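Local coordinates for TerD domain-containing protein (Streptomyces avermitilis, PDB 2QNG) that is of uncharacterised function but binds two calcium ions and belongs to the TerD family, at residues L104-V118 against A159-W173. Residues are numbered along the deposited sequence; the frame is centred on the assembly and turned at random.
Sequences LNRLDSRYARVVVGV and AATVGEFVRDDSGEW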
loop_
_atom_site.group_PDB
_atom_site.type_symbol
_atom_site.label_atom_id
_atom_site.label_comp_id
_atom_site.label_asym_id
_atom_site.label_seq_id
_atom_site.Cartn_x
_atom_site.Cartn_y
_atom_site.Cartn_z
ATOM N N LEU A 104 -5.118 -7.353 -10.740
ATOM C CA LEU A 104 -5.721 -6.223 -11.439
ATOM C C LEU A 104 -6.508 -6.652 -12.673
ATOM O O LEU A 104 -7.568 -6.088 -12.989
ATOM C CB LEU A 104 -4.637 -5.231 -11.864
ATOM C CG LEU A 104 -3.879 -4.488 -10.744
ATOM C CD1 LEU A 104 -2.840 -3.570 -11.310
ATOM C CD2 LEU A 104 -4.824 -3.713 -9.836
ATOM N N ASN A 105 -5.998 -7.660 -13.385
ATOM C CA ASN A 105 -6.710 -8.167 -14.574
ATOM C C ASN A 105 -8.152 -8.564 -14.263
ATOM O O ASN A 105 -9.035 -8.437 -15.125
ATOM C CB ASN A 105 -5.937 -9.371 -15.141
ATOM C CG ASN A 105 -6.585 -9.960 -16.366
ATOM O OD1 ASN A 105 -6.761 -9.280 -17.351
ATOM N ND2 ASN A 105 -6.917 -11.244 -16.304
ATOM N N ARG A 106 -8.359 -9.115 -13.058
ATOM C CA ARG A 106 -9.671 -9.608 -12.674
ATOM C C ARG A 106 -10.640 -8.536 -12.183
ATOM O O ARG A 106 -11.832 -8.849 -11.995
ATOM C CB ARG A 106 -9.549 -10.691 -11.600
ATOM C CG ARG A 106 -8.845 -11.966 -12.071
ATOM C CD ARG A 106 -8.747 -12.976 -10.871
ATOM N NE ARG A 106 -10.065 -13.255 -10.272
ATOM C CZ ARG A 106 -10.317 -13.482 -8.976
ATOM N NH1 ARG A 106 -9.363 -13.464 -8.040
ATOM N NH2 ARG A 106 -11.567 -13.724 -8.603
ATOM N N LEU A 107 -10.160 -7.313 -11.934
ATOM C CA LEU A 107 -11.067 -6.249 -11.481
ATOM C C LEU A 107 -12.104 -5.912 -12.537
ATOM O O LEU A 107 -11.779 -5.744 -13.722
ATOM C CB LEU A 107 -10.306 -4.971 -11.142
ATOM C CG LEU A 107 -9.661 -4.926 -9.779
ATOM C CD1 LEU A 107 -8.759 -3.706 -9.655
ATOM C CD2 LEU A 107 -10.715 -4.900 -8.666
ATOM N N ASP A 108 -13.349 -5.806 -12.090
ATOM C CA ASP A 108 -14.449 -5.428 -12.960
ATOM C C ASP A 108 -14.146 -4.071 -13.592
ATOM O O ASP A 108 -13.543 -3.214 -12.958
ATOM C CB ASP A 108 -15.739 -5.352 -12.137
ATOM C CG ASP A 108 -16.942 -4.997 -12.971
ATOM O OD1 ASP A 108 -17.449 -5.877 -13.702
ATOM O OD2 ASP A 108 -17.388 -3.836 -12.885
ATOM N N SER A 109 -14.586 -3.862 -14.827
ATOM C CA SER A 109 -14.260 -2.640 -15.557
ATOM C C SER A 109 -14.715 -1.352 -14.870
ATOM O O SER A 109 -14.152 -0.284 -15.136
ATOM C CB SER A 109 -14.844 -2.678 -16.973
ATOM O OG SER A 109 -16.252 -2.583 -16.919
ATOM N N ARG A 110 -15.734 -1.445 -14.010
ATOM C CA ARG A 110 -16.197 -0.300 -13.218
ATOM C C ARG A 110 -15.066 0.367 -12.424
ATOM O O ARG A 110 -15.160 1.533 -12.056
ATOM C CB ARG A 110 -17.327 -0.723 -12.269
ATOM C CG ARG A 110 -16.890 -1.547 -11.055
ATOM C CD ARG A 110 -18.049 -1.821 -10.094
ATOM N NE ARG A 110 -18.817 -2.998 -10.495
ATOM C CZ ARG A 110 -18.890 -4.132 -9.801
ATOM N NH1 ARG A 110 -18.254 -4.261 -8.646
ATOM N NH2 ARG A 110 -19.623 -5.137 -10.260
ATOM N N TYR A 111 -14.013 -0.405 -12.125
ATOM C CA TYR A 111 -12.853 0.114 -11.387
ATOM C C TYR A 111 -11.798 0.571 -12.359
ATOM O O TYR A 111 -11.344 -0.214 -13.189
ATOM C CB TYR A 111 -12.277 -0.949 -10.440
ATOM C CG TYR A 111 -13.316 -1.451 -9.477
ATOM C CD1 TYR A 111 -13.816 -0.615 -8.475
ATOM C CD2 TYR A 111 -13.835 -2.740 -9.593
ATOM C CE1 TYR A 111 -14.798 -1.055 -7.595
ATOM C CE2 TYR A 111 -14.813 -3.202 -8.713
ATOM C CZ TYR A 111 -15.298 -2.347 -7.720
ATOM O OH TYR A 111 -16.281 -2.792 -6.861
ATOM N N ALA A 112 -11.396 1.830 -12.260
ATOM C CA ALA A 112 -10.459 2.392 -13.200
ATOM C C ALA A 112 -9.122 2.749 -12.596
ATOM O O ALA A 112 -8.168 3.034 -13.324
ATOM C CB ALA A 112 -11.066 3.630 -13.857
ATOM N N ARG A 113 -9.041 2.722 -11.263
ATOM C CA ARG A 113 -7.820 3.139 -10.597
ATOM C C ARG A 113 -7.691 2.431 -9.269
ATOM O O ARG A 113 -8.682 2.172 -8.595
ATOM C CB ARG A 113 -7.838 4.659 -10.403
ATOM C CG ARG A 113 -6.630 5.252 -9.685
ATOM C CD ARG A 113 -6.589 6.798 -9.878
ATOM N NE ARG A 113 -5.502 7.427 -9.126
ATOM C CZ ARG A 113 -5.649 7.994 -7.930
ATOM N NH1 ARG A 113 -6.838 8.028 -7.341
ATOM N NH2 ARG A 113 -4.596 8.552 -7.339
ATOM N N VAL A 114 -6.450 2.069 -8.944
ATOM C CA VAL A 114 -6.124 1.443 -7.661
ATOM C C VAL A 114 -4.920 2.176 -7.100
ATOM O O VAL A 114 -3.943 2.412 -7.822
ATOM C CB VAL A 114 -5.763 -0.057 -7.842
ATOM C CG1 VAL A 114 -5.374 -0.702 -6.481
ATOM C CG2 VAL A 114 -6.933 -0.792 -8.439
ATOM N N VAL A 115 -4.989 2.519 -5.811
ATOM C CA VAL A 115 -3.874 3.143 -5.118
ATOM C C VAL A 115 -3.425 2.212 -4.006
ATOM O O VAL A 115 -4.250 1.643 -3.301
ATOM C CB VAL A 115 -4.259 4.532 -4.525
ATOM C CG1 VAL A 115 -3.061 5.163 -3.807
ATOM C CG2 VAL A 115 -4.703 5.458 -5.671
ATOM N N VAL A 116 -2.121 2.030 -3.877
ATOM C CA VAL A 116 -1.572 1.255 -2.777
ATOM C C VAL A 116 -0.774 2.150 -1.838
ATOM O O VAL A 116 -0.216 3.157 -2.264
ATOM C CB VAL A 116 -0.688 0.078 -3.276
ATOM C CG1 VAL A 116 -1.547 -0.980 -3.894
ATOM C CG2 VAL A 116 0.351 0.540 -4.286
ATOM N N GLY A 117 -0.757 1.792 -0.562
ATOM C CA GLY A 117 -0.060 2.608 0.433
ATOM C C GLY A 117 0.388 1.798 1.611
ATOM O O GLY A 117 0.047 0.610 1.741
ATOM N N VAL A 118 1.154 2.469 2.479
ATOM C CA VAL A 118 1.688 1.860 3.673
ATOM C C VAL A 118 1.442 2.852 4.799
ATOM O O VAL A 118 1.834 4.024 4.689
ATOM C CB VAL A 118 3.200 1.567 3.539
ATOM C CG1 VAL A 118 3.789 1.021 4.838
ATOM C CG2 VAL A 118 3.458 0.602 2.375
ATOM N N ALA A 159 2.416 7.915 6.972
ATOM C CA ALA A 159 1.823 7.030 5.968
ATOM C C ALA A 159 2.295 7.515 4.606
ATOM O O ALA A 159 2.738 8.669 4.467
ATOM C CB ALA A 159 0.299 7.038 6.036
ATOM N N ALA A 160 2.214 6.654 3.596
ATOM C CA ALA A 160 2.575 7.086 2.244
ATOM C C ALA A 160 1.808 6.277 1.221
ATOM O O ALA A 160 1.633 5.062 1.402
ATOM C CB ALA A 160 4.096 6.896 2.010
ATOM N N THR A 161 1.343 6.918 0.156
ATOM C CA THR A 161 0.960 6.106 -1.001
ATOM C C THR A 161 2.255 5.750 -1.743
ATOM O O THR A 161 3.216 6.549 -1.767
ATOM C CB THR A 161 -0.008 6.846 -1.933
ATOM O OG1 THR A 161 0.579 8.082 -2.359
ATOM C CG2 THR A 161 -1.346 7.142 -1.230
ATOM N N VAL A 162 2.282 4.543 -2.308
ATOM C CA VAL A 162 3.517 4.013 -2.858
ATOM C C VAL A 162 3.373 3.583 -4.295
ATOM O O VAL A 162 4.273 2.991 -4.870
ATOM C CB VAL A 162 4.113 2.877 -1.974
ATOM C CG1 VAL A 162 4.417 3.388 -0.544
ATOM C CG2 VAL A 162 3.230 1.594 -1.923
ATOM N N GLY A 163 2.244 3.906 -4.895
ATOM C CA GLY A 163 2.030 3.502 -6.284
ATOM C C GLY A 163 0.581 3.602 -6.657
ATOM O O GLY A 163 -0.294 3.540 -5.803
ATOM N N GLU A 164 0.352 3.737 -7.954
ATOM C CA GLU A 164 -0.948 3.968 -8.543
ATOM C C GLU A 164 -1.039 3.085 -9.782
ATOM O O GLU A 164 -0.023 2.977 -10.487
ATOM C CB GLU A 164 -0.978 5.435 -8.985
ATOM C CG GLU A 164 -2.297 5.910 -9.445
ATOM C CD GLU A 164 -2.257 7.318 -9.990
ATOM O OE1 GLU A 164 -1.158 7.884 -10.163
ATOM O OE2 GLU A 164 -3.336 7.823 -10.266
ATOM N N PHE A 165 -2.220 2.533 -10.074
ATOM C CA PHE A 165 -2.472 1.794 -11.326
ATOM C C PHE A 165 -3.726 2.371 -11.920
ATOM O O PHE A 165 -4.711 2.552 -11.213
ATOM C CB PHE A 165 -2.664 0.309 -11.034
ATOM C CG PHE A 165 -1.473 -0.308 -10.355
ATOM C CD1 PHE A 165 -0.424 -0.843 -11.110
ATOM C CD2 PHE A 165 -1.377 -0.316 -8.959
ATOM C CE1 PHE A 165 0.701 -1.398 -10.492
ATOM C CE2 PHE A 165 -0.246 -0.874 -8.344
ATOM C CZ PHE A 165 0.785 -1.386 -9.112
ATOM N N VAL A 166 -3.677 2.687 -13.221
ATOM C CA VAL A 166 -4.809 3.295 -13.926
ATOM C C VAL A 166 -5.094 2.475 -15.183
ATOM O O VAL A 166 -4.149 2.092 -15.883
ATOM C CB VAL A 166 -4.507 4.766 -14.308
ATOM C CG1 VAL A 166 -5.690 5.404 -15.028
ATOM C CG2 VAL A 166 -4.179 5.539 -13.053
ATOM N N ARG A 167 -6.378 2.188 -15.426
ATOM C CA ARG A 167 -6.783 1.386 -16.579
ATOM C C ARG A 167 -7.426 2.292 -17.611
ATOM O O ARG A 167 -8.336 3.067 -17.282
ATOM C CB ARG A 167 -7.732 0.276 -16.114
ATOM C CG ARG A 167 -8.646 -0.328 -17.141
ATOM C CD ARG A 167 -9.711 -1.085 -16.394
ATOM N NE ARG A 167 -9.395 -2.500 -16.258
ATOM C CZ ARG A 167 -9.964 -3.317 -15.374
ATOM N NH1 ARG A 167 -10.874 -2.856 -14.521
ATOM N NH2 ARG A 167 -9.617 -4.597 -15.340
ATOM N N ASP A 168 -6.938 2.193 -18.847
ATOM C CA ASP A 168 -7.425 3.012 -19.962
ATOM C C ASP A 168 -8.542 2.296 -20.710
ATOM O O ASP A 168 -8.930 1.180 -20.350
ATOM C CB ASP A 168 -6.264 3.352 -20.908
ATOM C CG ASP A 168 -5.486 2.122 -21.363
ATOM O OD1 ASP A 168 -6.119 1.100 -21.704
ATOM O OD2 ASP A 168 -4.229 2.171 -21.382
ATOM N N ASP A 169 -9.038 2.939 -21.768
ATOM C CA ASP A 169 -10.127 2.382 -22.556
ATOM C C ASP A 169 -9.731 1.086 -23.270
ATOM O O ASP A 169 -10.602 0.295 -23.639
ATOM C CB ASP A 169 -10.653 3.426 -23.545
ATOM C CG ASP A 169 -11.337 4.610 -22.855
ATOM O OD1 ASP A 169 -11.311 4.703 -21.605
ATOM O OD2 ASP A 169 -11.903 5.460 -23.573
ATOM N N SER A 170 -8.425 0.865 -23.446
ATOM C CA SER A 170 -7.916 -0.371 -24.060
ATOM C C SER A 170 -8.005 -1.558 -23.105
ATOM O O SER A 170 -7.809 -2.703 -23.520
ATOM C CB SER A 170 -6.456 -0.206 -24.490
ATOM O OG SER A 170 -5.581 -0.382 -23.381
ATOM N N GLY A 171 -8.245 -1.273 -21.822
ATOM C CA GLY A 171 -8.320 -2.316 -20.794
ATOM C C GLY A 171 -6.995 -2.614 -20.122
ATOM O O GLY A 171 -6.913 -3.483 -19.245
ATOM N N GLU A 172 -5.949 -1.888 -20.498
ATOM C CA GLU A 172 -4.651 -2.209 -19.944
ATOM C C GLU A 172 -4.346 -1.343 -18.735
ATOM O O GLU A 172 -4.665 -0.156 -18.695
ATOM C CB GLU A 172 -3.569 -2.164 -21.021
ATOM C CG GLU A 172 -3.839 -3.205 -22.124
ATOM C CD GLU A 172 -2.862 -3.140 -23.293
ATOM O OE1 GLU A 172 -1.748 -2.616 -23.110
ATOM O OE2 GLU A 172 -3.216 -3.634 -24.393
ATOM N N TRP A 173 -3.780 -1.991 -17.717
ATOM C CA TRP A 173 -3.368 -1.270 -16.513
ATOM C C TRP A 173 -1.964 -0.692 -16.702
ATOM O O TRP A 173 -1.043 -1.415 -17.122
ATOM C CB TRP A 173 -3.359 -2.199 -15.293
ATOM C CG TRP A 173 -4.719 -2.589 -14.817
ATOM C CD1 TRP A 173 -5.397 -3.748 -15.104
ATOM C CD2 TRP A 173 -5.572 -1.831 -13.949
ATOM N NE1 TRP A 173 -6.612 -3.751 -14.461
ATOM C CE2 TRP A 173 -6.753 -2.583 -13.762
ATOM C CE3 TRP A 173 -5.465 -0.575 -13.332
ATOM C CZ2 TRP A 173 -7.808 -2.130 -12.971
ATOM C CZ3 TRP A 173 -6.506 -0.130 -12.540
ATOM C CH2 TRP A 173 -7.664 -0.898 -12.362
#
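L104 lies across the W173 indole, its CB over the five-membered ring 3.6 Å from the centroid and its CD1 continuing onto one face of the F165 ring. The other face of the indole carries R167: CB sits over the ring and the chain turns about CG-CD (chi3 -95°), which lays one face of the guanidinium over CZ2 of the tryptophan. From there it reaches into the loop that leads to strand 111-118. NH1 and NH2 both grip L107 O end-on from the same face of the carbonyl, NH2 at 2.9 Å, while NH1 also meets Y111 O in the carbonyl plane at 3.0 Å. One guanidinium gathers carbonyl oxygens of the loop, L107 and Y111, with a weak bond to D108 O. W173 NE1 adds a weak second tie, to L104 O of the 3-10 segment 104-106.

From R167 back to A159 the strand pairs antiparallel with 111-118, V114 and F165 exchanging backbone bonds both ways, as do V118 and A160. On the R113, V115 and E164 side, the extended R113 chain brings NE to E164 OE2 in a salt bridge in the conformer described, its exact length doubtful. V116, V118, V162 and F165 touch strand 33-40 of the other sheet. A112 and R113 form a classic bulge opposite F58, and V118 ends beside L51 of a calcium site: adjacent strands of a two-sheet, calcium-binding beta sandwich, the TerD fold.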